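BauA (Acinetobacter baumannii, PDB 6HCP) probably imports iron across the outer membrane as a TonB-dependent receptor for the siderophore complex ferric preacinetobactin. Local coordinates at residues G580-D585 with K606-L611; S529-T534 with G562-F567; N631-Q636 with P647-L652. One frame throughout, in Å; residues are numbered along the deposited sequence.

Contact 1. Residues G580-D585 with K606-L611; sequences GFTYLD and KNQAKL. With C8E ((hydroxyethyloxy)tri(ethyloxy)octane), chain B.
Phe581 and Ala609 meet in a non-hydrogen-bonded pair of the antiparallel hairpin 575-590/599-618, part of the transmembrane beta-barrel of this TonB-dependent receptor. With CG anti to its carbonyl carbon (chi1 -53°), the phenyl ring brings CD2 within 3.5 Å of Ala609 CB. Tyr583, on the same face, takes the other course: CG anti to the backbone N (chi1 173°) lays its ring alongside Lys606, both side chains pointing the same way, with OH 3.6 Å from Lys606 CE. Bent at its third torsion, Lys606 ends in a long salt bridge, NZ to Asp585 OD1 at 3.8 Å. A C8E detergent runs across the side of the sheet that carries Phe581 and Asn607, its C3 3.9 Å from Phe581 CB, as suits a barrel's lipid-facing side. Thr582 and Gln608 project from the inward face side by side, OG1 3.5 Å from Gln608 CB. There Thr582 OG1 bonds to Pro89 O and Lys610 NZ to the carbonyls of Ala85, Asp88 and Ile91, tying barrel wall to plug. Lys606 O, just ahead of strand 607-611, is gripped twice: by Leu584 N at 2.7 Å, and by a water at 2.9 Å that also donates to Thr582 OG1.

Contact 2. Residues S529-T534 with G562-F567; sequences SAFEIT and GIEWSF. With C8E ((hydroxyethyloxy)tri(ethyloxy)octane), chain C; EDO (1,2-ethanediol), chain S.
Backbone hydrogen bonds join Ser529 to Glu564 and Phe531 to Gly562, two reciprocal pairs that flank the non-hydrogen-bonded pair Ala530-Ile563. Ser529 N reaches Glu564 O at 2.9 Å, and Phe531 N reaches Gly562 O at 3.0 Å. Because CG of Phe531 sits between its backbone N and carbonyl carbon (chi1 64°), the ring folds back across the neighbouring strand in a CH-pi contact, Gly562 CA lying 3.8 Å from its centroid, 21° off the normal. With no side chain on Gly562, the ring can lie directly over its CA. Glu564, in one of its two conformers, crosses at the ring's edge, Phe531 CE2 3.6 Å from Glu564 CD and the planes 68° apart. Among polar side chains, Ser529 OG donates to Glu564 OE2, but the modelled 2.4 Å is implausibly short. Ser90 OG is hydrogen-bonded to OE1, while Arg107 makes its salt bridge to OE2, so the buried acid links wall and plug. On the outer side Ala530 CB meets Ile563 CG1 at 4.3 Å, and a C8E tail lies against Ile563, C2 3.8 Å from CG1. Such a ring over glycine, termed aromatic rescue, is a known pairing of antiparallel sheets, here in a plugged TonB-dependent barrel wall.

Contact 3. Residues N631-Q636 with P647-L652; sequences NAVSKQ and PGRTLL. With C8E ((hydroxyethyloxy)tri(ethyloxy)octane), chain B.
Arg649 and Gln636 form the side-chain hydrogen bond of this contact, NH1 donating a hydrogen bond to OE1 at 2.9 Å. The donor comes to a lone pair of the amide oxygen, in the carbonyl plane, with a C=O...donor angle of 102°. Amide and guanidinium stand 80° apart, so NE2 of Gln636 is poised over one guanidinium face while donating to Ser634 O at 2.9 Å. That second bond, nearly in the amide plane, fixes the rotation of the amide and leaves OE1 directed at the arginine. Arg649 reaches it through a chain bent at its second and third torsions, and its NH2 goes on to Tyr92 OH of the plug. Backbone bonds follow: Leu651 N to Asn631 O at 2.8 Å, and Val633 N to Arg649 O at 3.0 Å. One water donates to both Asn631 O and Arg649 O; another joins Val633 O to Thr650 OG1. Gly648 N is held by O18, an oxygen of the C8E head group, at 3.1 Å. In the packing, Val633 runs alongside the arginine, CG2 3.8 Å from NH2, and Ala632 CB abuts Thr650 OG1 at 3.3 Å. Gly648 packs against residues 633-635 of the opposing segment, its CA 3.8 Å from Ser634 CA. The hairpin is flanked by strand 599-618, through the Ala632-Ala609 and Ser634-Asn607 bonds, and by the segment around Leu676; strand 682-683 touches Gln636 and Arg649, while Tyr180 and Asp183 of the second subunit pack on Leu652 and Thr650.

Read from the N terminus, the three contacts follow one another in series, none nested in or crossing another. Contact 2 comes first, closing the 27 residues between its segments, most of them strand. Contact 1 closes the next excursion, 20 residues long, and contact 3 the shortest, of 10. Each is an antiparallel pairing, and the strands between contacts are neighbours too: Phe581 N meets Trp565 O at 2.8 Å, joining contacts 2 and 1, and Ala632 N meets Ala609 O at 2.8 Å, joining contacts 1 and 3. Six consecutive barrel strands, 524-541 to 645-662, are thus sewn side by side, with one detergent molecule spanning contacts 1 and 3.

Contact 1. Residues G580-D585 with K606-L611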
loop_
_atom_site.group_PDB
_atom_site.type_symbol
_atom_site.label_atom_id
_atom_site.label_comp_id
_atom_site.label_asym_id
_atom_site.label_seq_id
_atom_site.Cartn_x
_atom_site.Cartn_y
_atom_site.Cartn_z
ATOM N N GLY A 580 10.150 -19.784 -15.078
ATOM C CA GLY A 580 9.710 -20.655 -16.130
ATOM C C GLY A 580 8.200 -20.718 -16.246
ATOM O O GLY A 580 7.442 -19.997 -15.550
ATOM N N PHE A 581 7.781 -21.605 -17.140
ATOM C CA PHE A 581 6.391 -21.841 -17.506
ATOM C C PHE A 581 6.161 -23.353 -17.516
ATOM O O PHE A 581 7.017 -24.116 -17.969
ATOM C CB PHE A 581 6.075 -21.273 -18.895
ATOM C CG PHE A 581 6.441 -19.819 -19.061
ATOM C CD1 PHE A 581 7.748 -19.442 -19.335
ATOM C CD2 PHE A 581 5.497 -18.821 -18.869
ATOM C CE1 PHE A 581 8.107 -18.100 -19.376
ATOM C CE2 PHE A 581 5.842 -17.481 -18.994
ATOM C CZ PHE A 581 7.156 -17.123 -19.184
ATOM N N THR A 582 5.002 -23.775 -17.005
ATOM C CA THR A 582 4.606 -25.168 -17.108
ATOM C C THR A 582 3.147 -25.291 -17.544
ATOM O O THR A 582 2.324 -24.440 -17.238
ATOM C CB THR A 582 4.748 -25.905 -15.778
ATOM O OG1 THR A 582 4.034 -25.103 -14.827
ATOM C CG2 THR A 582 6.189 -26.153 -15.393
ATOM N N TYR A 583 2.884 -26.341 -18.325
ATOM C CA TYR A 583 1.554 -26.854 -18.566
ATOM C C TYR A 583 1.472 -28.266 -17.975
ATOM O O TYR A 583 2.351 -29.095 -18.214
ATOM C CB TYR A 583 1.231 -26.923 -20.062
ATOM C CG TYR A 583 -0.077 -27.618 -20.361
ATOM C CD1 TYR A 583 -1.295 -27.022 -20.045
ATOM C CD2 TYR A 583 -0.101 -28.934 -20.816
ATOM C CE1 TYR A 583 -2.492 -27.717 -20.162
ATOM C CE2 TYR A 583 -1.292 -29.627 -20.980
ATOM C CZ TYR A 583 -2.491 -29.017 -20.650
ATOM O OH TYR A 583 -3.661 -29.697 -20.846
ATOM N N LEU A 584 0.455 -28.487 -17.146
ATOM C CA LEU A 584 0.217 -29.764 -16.495
ATOM C C LEU A 584 -1.200 -30.230 -16.821
ATOM O O LEU A 584 -2.156 -29.446 -16.714
ATOM C CB LEU A 584 0.397 -29.558 -14.991
ATOM C CG LEU A 584 0.038 -30.740 -14.103
ATOM C CD1 LEU A 584 1.093 -31.824 -14.233
ATOM C CD2 LEU A 584 -0.091 -30.293 -12.661
ATOM N N ASP A 585 -1.316 -31.518 -17.154
ATOM C CA ASP A 585 -2.590 -32.167 -17.358
ATOM C C ASP A 585 -2.703 -33.307 -16.350
ATOM O O ASP A 585 -2.215 -34.411 -16.602
ATOM C CB ASP A 585 -2.710 -32.669 -18.800
ATOM C CG ASP A 585 -3.992 -33.426 -19.065
ATOM O OD1 ASP A 585 -4.999 -33.030 -18.459
ATOM O OD2 ASP A 585 -3.909 -34.514 -19.693
ATOM N N LYS A 606 -3.372 -26.062 -13.824
ATOM C CA LYS A 606 -2.839 -26.625 -15.062
ATOM C C LYS A 606 -1.742 -25.737 -15.655
ATOM O O LYS A 606 -0.840 -26.238 -16.290
ATOM C CB LYS A 606 -3.956 -26.840 -16.079
ATOM C CG LYS A 606 -4.893 -27.970 -15.682
ATOM C CD LYS A 606 -6.002 -28.207 -16.680
ATOM C CE LYS A 606 -5.594 -29.069 -17.843
ATOM N NZ LYS A 606 -6.796 -29.718 -18.417
ATOM N N ASN A 607 -1.787 -24.439 -15.373
ATOM C CA ASN A 607 -0.803 -23.503 -15.951
ATOM C C ASN A 607 -0.106 -22.754 -14.812
ATOM O O ASN A 607 -0.779 -22.186 -13.980
ATOM C CB ASN A 607 -1.454 -22.503 -16.912
ATOM C CG ASN A 607 -2.260 -23.170 -18.020
ATOM O OD1 ASN A 607 -1.885 -24.219 -18.503
ATOM N ND2 ASN A 607 -3.211 -22.459 -18.588
ATOM N N GLN A 608 1.217 -22.593 -14.925
ATOM C CA GLN A 608 1.979 -21.718 -14.035
ATOM C C GLN A 608 3.002 -20.940 -14.851
ATOM O O GLN A 608 3.622 -21.469 -15.776
ATOM C CB GLN A 608 2.734 -22.498 -12.963
ATOM C CG GLN A 608 1.860 -23.253 -11.984
ATOM C CD GLN A 608 2.662 -23.610 -10.751
ATOM O OE1 GLN A 608 3.568 -22.890 -10.363
ATOM N NE2 GLN A 608 2.527 -24.839 -10.305
ATOM N N ALA A 609 3.193 -19.682 -14.462
ATOM C CA ALA A 609 4.257 -18.848 -14.979
ATOM C C ALA A 609 4.865 -18.073 -13.812
ATOM O O ALA A 609 4.131 -17.452 -13.024
ATOM C CB ALA A 609 3.713 -17.891 -16.006
ATOM N N LYS A 610 6.173 -18.240 -13.625
ATOM C CA LYS A 610 6.872 -17.605 -12.536
ATOM C C LYS A 610 8.123 -16.931 -13.095
ATOM O O LYS A 610 8.825 -17.508 -13.901
ATOM C CB LYS A 610 7.247 -18.632 -11.467
ATOM C CG LYS A 610 6.073 -19.195 -10.681
ATOM C CD LYS A 610 6.446 -20.317 -9.722
ATOM C CE LYS A 610 5.243 -20.819 -8.955
ATOM N NZ LYS A 610 5.576 -21.991 -8.116
ATOM N N LEU A 611 8.438 -15.749 -12.559
ATOM C CA LEU A 611 9.668 -15.068 -12.924
ATOM C C LEU A 611 10.148 -14.237 -11.740
ATOM O O LEU A 611 9.393 -13.447 -11.183
ATOM C CB LEU A 611 9.422 -14.177 -14.146
ATOM C CG LEU A 611 10.649 -13.423 -14.657
ATOM C CD1 LEU A 611 11.759 -14.394 -14.997
ATOM C CD2 LEU A 611 10.292 -12.579 -15.872
HETATM C C1 C8E B . 6.631 -24.835 -22.269
HETATM C C2 C8E B . 5.586 -23.757 -22.402
HETATM C C3 C8E B . 4.521 -23.856 -21.313
HETATM C C4 C8E B . 3.528 -22.702 -21.455
HETATM C C5 C8E B . 2.536 -22.635 -20.299
HETATM C C6 C8E B . 1.944 -21.236 -20.147
HETATM C C7 C8E B . 1.203 -21.097 -18.822
HETATM C C8 C8E B . 0.996 -19.636 -18.391
HETATM O O9 C8E B . -0.219 -19.471 -17.669
HETATM C C10 C8E B . -0.193 -18.642 -16.498
HETATM C C11 C8E B . -1.548 -18.594 -15.811
HETATM O O12 C8E B . -2.345 -17.463 -16.167
HETATM C C13 C8E B . -3.623 -17.848 -16.759
HETATM C C14 C8E B . -4.849 -17.500 -15.883
HETATM O O15 C8E B . -5.979 -18.427 -15.941
HETATM C C16 C8E B . -6.933 -18.256 -14.839
HETATM C C17 C8E B . -8.117 -19.272 -14.767
HETATM O O18 C8E B . -9.057 -18.755 -13.768
HETATM O O HOH W 1 1.487 -26.227 -14.562
#

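Contact 2. Residues S529-T534 with G562-F567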
loop_
_atom_site.group_PDB
_atom_site.type_symbol
_atom_site.label_atom_id
_atom_site.label_comp_id
_atom_site.label_asym_id
_atom_site.label_seq_id
_atom_site.Cartn_x
_atom_site.Cartn_y
_atom_site.Cartn_z
ATOM N N SER A 529 11.590 -29.859 -20.431
ATOM C CA SER A 529 11.291 -31.278 -20.227
ATOM C C SER A 529 9.795 -31.580 -20.326
ATOM O O SER A 529 8.948 -30.739 -20.078
ATOM C CB SER A 529 11.871 -31.787 -18.937
ATOM O OG SER A 529 11.551 -30.941 -17.867
ATOM N N ALA A 530 9.519 -32.821 -20.737
ATOM C CA ALA A 530 8.197 -33.353 -20.864
ATOM C C ALA A 530 8.150 -34.685 -20.115
ATOM O O ALA A 530 9.104 -35.459 -20.148
ATOM C CB ALA A 530 7.846 -33.519 -22.312
ATOM N N PHE A 531 7.041 -34.942 -19.430
ATOM C CA PHE A 531 6.944 -36.122 -18.616
ATOM C C PHE A 531 5.516 -36.651 -18.642
ATOM O O PHE A 531 4.565 -35.927 -18.871
ATOM C CB PHE A 531 7.389 -35.828 -17.179
ATOM C CG PHE A 531 6.517 -34.830 -16.456
ATOM C CD1 PHE A 531 5.340 -35.218 -15.839
ATOM C CD2 PHE A 531 6.895 -33.502 -16.367
ATOM C CE1 PHE A 531 4.552 -34.294 -15.165
ATOM C CE2 PHE A 531 6.107 -32.580 -15.700
ATOM C CZ PHE A 531 4.944 -32.982 -15.079
ATOM N N GLU A 532 5.406 -37.950 -18.374
ATOM C CA GLU A 532 4.157 -38.586 -18.055
ATOM C C GLU A 532 4.390 -39.456 -16.823
ATOM O O GLU A 532 5.338 -40.255 -16.787
ATOM C CB GLU A 532 3.633 -39.433 -19.219
ATOM C CG GLU A 532 2.402 -40.232 -18.851
ATOM C CD GLU A 532 1.795 -41.032 -19.997
ATOM O OE1 GLU A 532 1.261 -40.408 -20.929
ATOM O OE2 GLU A 532 1.925 -42.254 -19.976
ATOM N N ILE A 533 3.579 -39.223 -15.786
ATOM C CA ILE A 533 3.728 -39.959 -14.541
ATOM C C ILE A 533 2.356 -40.538 -14.198
ATOM O O ILE A 533 1.429 -39.754 -13.949
ATOM C CB ILE A 533 4.214 -39.056 -13.398
ATOM C CG1 ILE A 533 5.561 -38.396 -13.692
ATOM C CG2 ILE A 533 4.245 -39.832 -12.089
ATOM C CD1 ILE A 533 5.861 -37.197 -12.810
ATOM N N THR A 534 2.296 -41.857 -13.995
ATOM C CA THR A 534 1.083 -42.512 -13.530
ATOM C C THR A 534 1.255 -42.921 -12.077
ATOM O O THR A 534 2.244 -43.538 -11.714
ATOM C CB THR A 534 0.699 -43.711 -14.415
ATOM O OG1 THR A 534 1.789 -44.632 -14.419
ATOM C CG2 THR A 534 0.366 -43.282 -15.826
ATOM N N GLY A 562 3.041 -33.405 -18.407
ATOM C CA GLY A 562 3.476 -32.046 -18.255
ATOM C C GLY A 562 4.587 -31.671 -19.212
ATOM O O GLY A 562 5.348 -32.520 -19.690
ATOM N N ILE A 563 4.707 -30.361 -19.423
ATOM C CA ILE A 563 5.802 -29.747 -20.131
ATOM C C ILE A 563 6.305 -28.573 -19.283
ATOM O O ILE A 563 5.507 -27.794 -18.761
ATOM C CB ILE A 563 5.344 -29.275 -21.521
ATOM C CG1 ILE A 563 4.896 -30.435 -22.414
ATOM C CG2 ILE A 563 6.429 -28.444 -22.187
ATOM C CD1 ILE A 563 4.081 -29.985 -23.601
ATOM N N GLU A 564 7.629 -28.472 -19.150
ATOM C CA GLU A 564 8.308 -27.505 -18.273
ATOM C C GLU A 564 9.386 -26.768 -19.087
ATOM O O GLU A 564 10.232 -27.419 -19.684
ATOM C CB GLU A 564 8.992 -28.231 -17.109
ATOM C CG GLU A 564 8.149 -29.287 -16.397
ATOM C CD GLU A 564 8.958 -30.331 -15.631
ATOM O OE1 GLU A 564 8.776 -30.464 -14.407
ATOM O OE2 GLU A 564 9.786 -31.002 -16.260
ATOM N N TRP A 565 9.368 -25.425 -19.080
ATOM C CA TRP A 565 10.486 -24.628 -19.538
ATOM C C TRP A 565 10.952 -23.755 -18.382
ATOM O O TRP A 565 10.156 -22.999 -17.845
ATOM C CB TRP A 565 10.115 -23.769 -20.756
ATOM C CG TRP A 565 11.182 -22.789 -21.127
ATOM C CD1 TRP A 565 12.534 -22.996 -21.121
ATOM C CD2 TRP A 565 10.995 -21.428 -21.550
ATOM N NE1 TRP A 565 13.195 -21.847 -21.466
ATOM C CE2 TRP A 565 12.277 -20.877 -21.761
ATOM C CE3 TRP A 565 9.875 -20.623 -21.785
ATOM C CZ2 TRP A 565 12.463 -19.556 -22.177
ATOM C CZ3 TRP A 565 10.061 -19.309 -22.157
ATOM C CH2 TRP A 565 11.339 -18.788 -22.362
ATOM N N SER A 566 12.190 -23.955 -17.921
ATOM C CA SER A 566 12.703 -23.130 -16.841
ATOM C C SER A 566 14.135 -22.681 -17.144
ATOM O O SER A 566 14.776 -23.175 -18.074
ATOM C CB SER A 566 12.604 -23.827 -15.513
ATOM O OG SER A 566 13.332 -25.023 -15.542
ATOM N N PHE A 567 14.604 -21.699 -16.374
ATOM C CA PHE A 567 15.899 -21.073 -16.642
ATOM C C PHE A 567 16.410 -20.445 -15.357
ATOM O O PHE A 567 15.636 -20.155 -14.429
ATOM C CB PHE A 567 15.778 -20.050 -17.776
ATOM C CG PHE A 567 14.544 -19.189 -17.710
ATOM C CD1 PHE A 567 14.475 -18.129 -16.826
ATOM C CD2 PHE A 567 13.408 -19.519 -18.432
ATOM C CE1 PHE A 567 13.307 -17.397 -16.696
ATOM C CE2 PHE A 567 12.248 -18.772 -18.308
ATOM C CZ PHE A 567 12.194 -17.731 -17.419
HETATM C C1 C8E C . 0.917 -31.850 -22.461
HETATM C C2 C8E C . 1.988 -32.774 -21.915
HETATM C C3 C8E C . 2.763 -33.510 -23.006
HETATM C C4 C8E C . 3.471 -34.756 -22.485
HETATM C C5 C8E C . 3.087 -35.973 -23.317
HETATM C C6 C8E C . 3.814 -37.220 -22.837
HETATM C C7 C8E C . 5.297 -36.952 -22.571
HETATM C C8 C8E C . 6.073 -38.259 -22.448
HETATM O O9 C8E C . 7.466 -37.978 -22.515
HETATM C C10 C8E C . 8.261 -39.147 -22.273
HETATM C C11 C8E C . 8.801 -39.747 -23.580
HETATM O O12 C8E C . 9.693 -40.847 -23.318
HETATM C C13 C8E C . 10.612 -41.130 -24.379
HETATM C C14 C8E C . 11.790 -41.923 -23.827
HETATM O O15 C8E C . 11.521 -42.399 -22.499
HETATM C C16 C8E C . 11.496 -43.832 -22.419
HETATM C C17 C8E C . 12.461 -44.358 -21.361
HETATM O O18 C8E C . 13.829 -44.102 -21.715
HETATM C C19 C8E C . 14.456 -45.216 -22.357
HETATM C C20 C8E C . 15.959 -45.000 -22.394
HETATM O O21 C8E C . 16.235 -44.044 -21.370
HETATM C C1 EDO S . 5.343 -44.357 -17.369
HETATM O O1 EDO S . 5.315 -45.516 -18.205
HETATM C C2 EDO S . 4.421 -43.347 -17.986
HETATM O O2 EDO S . 3.133 -43.962 -18.085
#

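Contact 3. Residues N631-Q636 with P647-L652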
loop_
_atom_site.group_PDB
_atom_site.type_symbol
_atom_site.label_atom_id
_atom_site.label_comp_id
_atom_site.label_asym_id
_atom_site.label_seq_id
_atom_site.Cartn_x
_atom_site.Cartn_y
_atom_site.Cartn_z
ATOM N N ASN A 631 4.070 -14.454 -9.996
ATOM C CA ASN A 631 3.650 -15.832 -9.827
ATOM C C ASN A 631 2.190 -15.908 -10.283
ATOM O O ASN A 631 1.329 -15.389 -9.620
ATOM C CB ASN A 631 3.874 -16.267 -8.375
ATOM C CG ASN A 631 3.175 -17.560 -7.982
ATOM O OD1 ASN A 631 2.748 -18.328 -8.832
ATOM N ND2 ASN A 631 2.982 -17.773 -6.686
ATOM N N ALA A 632 1.964 -16.446 -11.483
ATOM C CA ALA A 632 0.659 -16.506 -12.104
ATOM C C ALA A 632 0.251 -17.964 -12.297
ATOM O O ALA A 632 0.966 -18.731 -12.948
ATOM C CB ALA A 632 0.677 -15.787 -13.434
ATOM N N VAL A 633 -0.922 -18.316 -11.779
ATOM C CA VAL A 633 -1.463 -19.661 -11.980
ATOM C C VAL A 633 -2.917 -19.573 -12.445
ATOM O O VAL A 633 -3.609 -18.607 -12.169
ATOM C CB VAL A 633 -1.325 -20.533 -10.722
ATOM C CG1 VAL A 633 0.098 -20.531 -10.200
ATOM C CG2 VAL A 633 -2.294 -20.134 -9.623
ATOM N N SER A 634 -3.373 -20.671 -13.057
ATOM C CA SER A 634 -4.736 -20.834 -13.525
ATOM C C SER A 634 -5.580 -21.519 -12.442
ATOM O O SER A 634 -5.135 -21.736 -11.320
ATOM C CB SER A 634 -4.760 -21.590 -14.820
ATOM O OG SER A 634 -4.122 -22.845 -14.685
ATOM N N LYS A 635 -6.835 -21.820 -12.778
ATOM C CA LYS A 635 -7.801 -22.266 -11.788
ATOM C C LYS A 635 -7.421 -23.645 -11.232
ATOM O O LYS A 635 -6.701 -24.413 -11.881
ATOM C CB LYS A 635 -9.188 -22.289 -12.427
ATOM C CG LYS A 635 -9.414 -23.328 -13.514
ATOM C CD LYS A 635 -10.901 -23.398 -13.851
ATOM C CE LYS A 635 -11.261 -24.473 -14.840
ATOM N NZ LYS A 635 -12.733 -24.627 -14.916
ATOM N N GLN A 636 -7.981 -23.975 -10.065
ATOM C CA GLN A 636 -7.823 -25.309 -9.472
ATOM C C GLN A 636 -9.202 -25.837 -9.078
ATOM O O GLN A 636 -10.031 -25.115 -8.517
ATOM C CB GLN A 636 -6.915 -25.270 -8.241
ATOM C CG GLN A 636 -5.685 -24.375 -8.398
ATOM C CD GLN A 636 -5.842 -23.038 -7.717
ATOM O OE1 GLN A 636 -6.036 -22.980 -6.514
ATOM N NE2 GLN A 636 -5.802 -21.967 -8.498
ATOM N N PRO A 647 -10.565 -19.708 -8.864
ATOM C CA PRO A 647 -9.907 -19.137 -10.027
ATOM C C PRO A 647 -8.380 -19.110 -9.851
ATOM O O PRO A 647 -7.867 -19.199 -8.732
ATOM C CB PRO A 647 -10.475 -17.705 -10.115
ATOM C CG PRO A 647 -10.991 -17.419 -8.738
ATOM C CD PRO A 647 -11.465 -18.756 -8.189
ATOM N N GLY A 648 -7.691 -18.859 -10.954
ATOM C CA GLY A 648 -6.280 -18.507 -10.893
ATOM C C GLY A 648 -6.063 -17.227 -10.098
ATOM O O GLY A 648 -7.005 -16.509 -9.766
ATOM N N ARG A 649 -4.815 -16.981 -9.714
ATOM C CA ARG A 649 -4.431 -15.683 -9.174
ATOM C C ARG A 649 -2.991 -15.386 -9.588
ATOM O O ARG A 649 -2.218 -16.284 -9.964
ATOM C CB ARG A 649 -4.646 -15.609 -7.659
ATOM C CG ARG A 649 -3.488 -16.086 -6.800
ATOM C CD ARG A 649 -3.328 -17.597 -6.707
ATOM N NE ARG A 649 -4.571 -18.281 -6.377
ATOM C CZ ARG A 649 -4.677 -19.593 -6.143
ATOM N NH1 ARG A 649 -5.892 -20.115 -6.003
ATOM N NH2 ARG A 649 -3.577 -20.342 -6.008
ATOM N N THR A 650 -2.680 -14.096 -9.591
ATOM C CA THR A 650 -1.354 -13.597 -9.932
ATOM C C THR A 650 -0.862 -12.777 -8.752
ATOM O O THR A 650 -1.545 -11.874 -8.308
ATOM C CB THR A 650 -1.380 -12.797 -11.244
ATOM O OG1 THR A 650 -1.671 -13.679 -12.320
ATOM C CG2 THR A 650 -0.055 -12.139 -11.552
ATOM N N LEU A 651 0.289 -13.160 -8.201
ATOM C CA LEU A 651 0.864 -12.493 -7.047
ATOM C C LEU A 651 2.164 -11.791 -7.458
ATOM O O LEU A 651 2.945 -12.326 -8.238
ATOM C CB LEU A 651 1.112 -13.531 -5.945
ATOM C CG LEU A 651 -0.125 -14.340 -5.525
ATOM C CD1 LEU A 651 0.236 -15.353 -4.449
ATOM C CD2 LEU A 651 -1.246 -13.435 -5.028
ATOM N N LEU A 652 2.401 -10.615 -6.858
ATOM C CA LEU A 652 3.597 -9.840 -7.075
ATOM C C LEU A 652 4.369 -9.757 -5.767
ATOM O O LEU A 652 3.779 -9.548 -4.717
ATOM C CB LEU A 652 3.240 -8.428 -7.533
ATOM C CG LEU A 652 2.456 -8.315 -8.838
ATOM C CD1 LEU A 652 2.210 -6.837 -9.157
ATOM C CD2 LEU A 652 3.175 -8.993 -9.978
HETATM C C1 C8E B . 6.631 -24.835 -22.269
HETATM C C2 C8E B . 5.586 -23.757 -22.402
HETATM C C3 C8E B . 4.521 -23.856 -21.313
HETATM C C4 C8E B . 3.528 -22.702 -21.455
HETATM C C5 C8E B . 2.536 -22.635 -20.299
HETATM C C6 C8E B . 1.944 -21.236 -20.147
HETATM C C7 C8E B . 1.203 -21.097 -18.822
HETATM C C8 C8E B . 0.996 -19.636 -18.391
HETATM O O9 C8E B . -0.219 -19.471 -17.669
HETATM C C10 C8E B . -0.193 -18.642 -16.498
HETATM C C11 C8E B . -1.548 -18.594 -15.811
HETATM O O12 C8E B . -2.345 -17.463 -16.167
HETATM C C13 C8E B . -3.623 -17.848 -16.759
HETATM C C14 C8E B . -4.849 -17.500 -15.883
HETATM O O15 C8E B . -5.979 -18.427 -15.941
HETATM C C16 C8E B . -6.933 -18.256 -14.839
HETATM C C17 C8E B . -8.117 -19.272 -14.767
HETATM O O18 C8E B . -9.057 -18.755 -13.768
HETATM O O HOH W 2 -0.197 -17.309 -7.993
HETATM O O HOH W 3 -3.765 -15.566 -12.616
#